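Side-chain contact in esterase E25 (Uncultured bacterium, PDB 4Q05), which probably hydrolyses carboxylic esters, as a member of the GTSAG motif subfamily of the bacterial hormone-sensitive lipases: residues A[248-253]-A[258-263]. Numbering follows the deposited sequence.
Sequences INDGID and TYDGFL
The hydroxyl of Thr-258 donates a hydrogen bond to the carboxylate of Asp-250, OG1 lying 2.8 Å from OD2. The two side chains extend alongside each other in the same direction, and the hydroxyl meets OD2 from above the carboxylate plane, 38° out of it. In Asp-250, CG stands anti to the backbone N (chi1 -168°), which carries the acid across to the threonine although its CB does not head there. The same OD2 accepts from a water at 2.5 Å, and that water in turn accepts from the backbone N of Tyr-259, 2.8 Å away. One carboxylate oxygen thus gathers a direct and a water-mediated link to consecutive residues.

Threonine suits its place because OG1 also works as an acceptor: the N of Asp-260 donates to it over 3.3 Å, an ST turn just ahead of helix 262-271. Asp-260 brings a like charge, its OD2 4.3 Å from OD2 of Asp-250, but its OD1 forms a salt bridge with Lys-241, which probably offsets the repulsion. Farther out, the backbone O of Asp-250 accepts from NE of Arg-42 of the second subunit, so this loop also reaches the dimer interface.

Replacing Asp-250 with an alanine removes the carboxylate, which would probably leave the Thr-258 hydroxyl and the water without their shared acceptor. With OG1 donating to the acid while accepting from the turn, and the water as second donor, OD2 is a buried oxygen gripped twice, which probably helps it carry negative charge despite the nearby Asp-260.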
loop_
_atom_site.group_PDB
_atom_site.type_symbol
_atom_site.label_atom_id
_atom_site.label_comp_id
_atom_site.label_asym_id
_atom_site.label_seq_id
_atom_site.Cartn_x
_atom_site.Cartn_y
_atom_site.Cartn_z
ATOM N N ILE A 248 -14.663 -3.369 -2.779
ATOM C CA ILE A 248 -13.833 -4.198 -3.626
ATOM C C ILE A 248 -13.500 -5.534 -2.971
ATOM O O ILE A 248 -13.492 -6.580 -3.633
ATOM C CB ILE A 248 -12.520 -3.477 -3.967
ATOM C CG1 ILE A 248 -12.809 -2.174 -4.734
ATOM C CG2 ILE A 248 -11.595 -4.406 -4.759
ATOM C CD1 ILE A 248 -11.546 -1.399 -5.149
ATOM N N ASN A 249 -13.194 -5.507 -1.677
ATOM C CA ASN A 249 -12.773 -6.734 -1.004
ATOM C C ASN A 249 -13.923 -7.429 -0.265
ATOM O O ASN A 249 -13.711 -8.363 0.500
ATOM C CB ASN A 249 -11.565 -6.483 -0.093
ATOM C CG ASN A 249 -10.293 -6.304 -0.880
ATOM O OD1 ASN A 249 -10.212 -6.742 -2.029
ATOM N ND2 ASN A 249 -9.284 -5.675 -0.275
ATOM N N ASP A 250 -15.146 -6.991 -0.532
ATOM C CA ASP A 250 -16.320 -7.664 0.014
ATOM C C ASP A 250 -16.336 -9.108 -0.511
ATOM O O ASP A 250 -16.377 -9.332 -1.719
ATOM C CB ASP A 250 -17.585 -6.935 -0.424
ATOM C CG ASP A 250 -18.818 -7.409 0.332
ATOM O OD1 ASP A 250 -19.182 -8.585 0.185
ATOM O OD2 ASP A 250 -19.412 -6.614 1.084
ATOM N N GLY A 251 -16.285 -10.081 0.389
ATOM C CA GLY A 251 -16.211 -11.477 -0.005
ATOM C C GLY A 251 -14.794 -11.948 -0.305
ATOM O O GLY A 251 -14.580 -13.118 -0.629
ATOM N N ILE A 252 -13.819 -11.047 -0.202
ATOM C CA ILE A 252 -12.428 -11.385 -0.504
ATOM C C ILE A 252 -11.550 -11.417 0.747
ATOM O O ILE A 252 -10.522 -12.086 0.784
ATOM C CB ILE A 252 -11.847 -10.429 -1.582
ATOM C CG1 ILE A 252 -12.516 -10.725 -2.928
ATOM C CG2 ILE A 252 -10.328 -10.575 -1.695
ATOM C CD1 ILE A 252 -12.217 -9.717 -4.019
ATOM N N ASP A 253 -11.973 -10.704 1.787
ATOM C CA ASP A 253 -11.273 -10.757 3.054
ATOM C C ASP A 253 -11.817 -11.975 3.813
ATOM O O ASP A 253 -12.960 -11.976 4.237
ATOM C CB ASP A 253 -11.523 -9.463 3.835
ATOM C CG ASP A 253 -10.778 -9.418 5.151
ATOM O OD1 ASP A 253 -10.929 -10.359 5.971
ATOM O OD2 ASP A 253 -10.033 -8.440 5.356
ATOM N N THR A 258 -17.232 -9.205 5.135
ATOM C CA THR A 258 -18.082 -8.112 4.693
ATOM C C THR A 258 -18.337 -7.139 5.837
ATOM O O THR A 258 -18.300 -7.513 7.008
ATOM C CB THR A 258 -19.432 -8.634 4.135
ATOM O OG1 THR A 258 -20.210 -7.542 3.642
ATOM C CG2 THR A 258 -20.228 -9.357 5.215
ATOM N N TYR A 259 -18.581 -5.883 5.487
ATOM C CA TYR A 259 -18.941 -4.868 6.453
ATOM C C TYR A 259 -20.362 -5.113 6.946
ATOM O O TYR A 259 -20.666 -4.882 8.115
ATOM C CB TYR A 259 -18.869 -3.506 5.785
ATOM C CG TYR A 259 -19.265 -2.342 6.659
ATOM C CD1 TYR A 259 -18.315 -1.670 7.413
ATOM C CD2 TYR A 259 -20.579 -1.895 6.704
ATOM C CE1 TYR A 259 -18.666 -0.586 8.208
ATOM C CE2 TYR A 259 -20.944 -0.816 7.495
ATOM C CZ TYR A 259 -19.982 -0.169 8.247
ATOM O OH TYR A 259 -20.323 0.909 9.034
ATOM N N ASP A 260 -21.224 -5.586 6.049
ATOM C CA ASP A 260 -22.653 -5.711 6.333
ATOM C C ASP A 260 -22.917 -6.798 7.354
ATOM O O ASP A 260 -22.226 -7.804 7.380
ATOM C CB ASP A 260 -23.449 -6.039 5.068
ATOM C CG ASP A 260 -23.192 -5.056 3.934
ATOM O OD1 ASP A 260 -22.936 -3.856 4.200
ATOM O OD2 ASP A 260 -23.254 -5.500 2.769
ATOM N N GLY A 261 -23.942 -6.594 8.172
ATOM C CA GLY A 261 -24.290 -7.552 9.201
ATOM C C GLY A 261 -23.501 -7.298 10.472
ATOM O O GLY A 261 -23.614 -6.234 11.093
ATOM N N PHE A 262 -22.692 -8.278 10.853
ATOM C CA PHE A 262 -21.993 -8.235 12.128
ATOM C C PHE A 262 -21.116 -7.003 12.326
ATOM O O PHE A 262 -21.210 -6.315 13.351
ATOM C CB PHE A 262 -21.160 -9.494 12.347
ATOM C CG PHE A 262 -20.428 -9.484 13.646
ATOM C CD1 PHE A 262 -21.089 -9.777 14.825
ATOM C CD2 PHE A 262 -19.097 -9.121 13.703
ATOM C CE1 PHE A 262 -20.426 -9.743 16.039
ATOM C CE2 PHE A 262 -18.428 -9.081 14.915
ATOM C CZ PHE A 262 -19.102 -9.396 16.089
ATOM N N LEU A 263 -20.250 -6.725 11.358
ATOM C CA LEU A 263 -19.276 -5.660 11.550
ATOM C C LEU A 263 -19.996 -4.342 11.756
ATOM O O LEU A 263 -19.690 -3.611 12.684
ATOM C CB LEU A 263 -18.310 -5.571 10.368
ATOM C CG LEU A 263 -17.243 -4.489 10.495
ATOM C CD1 LEU A 263 -16.512 -4.616 11.840
ATOM C CD2 LEU A 263 -16.252 -4.532 9.315
HETATM O O HOH W 1 -18.505 -5.028 2.810
#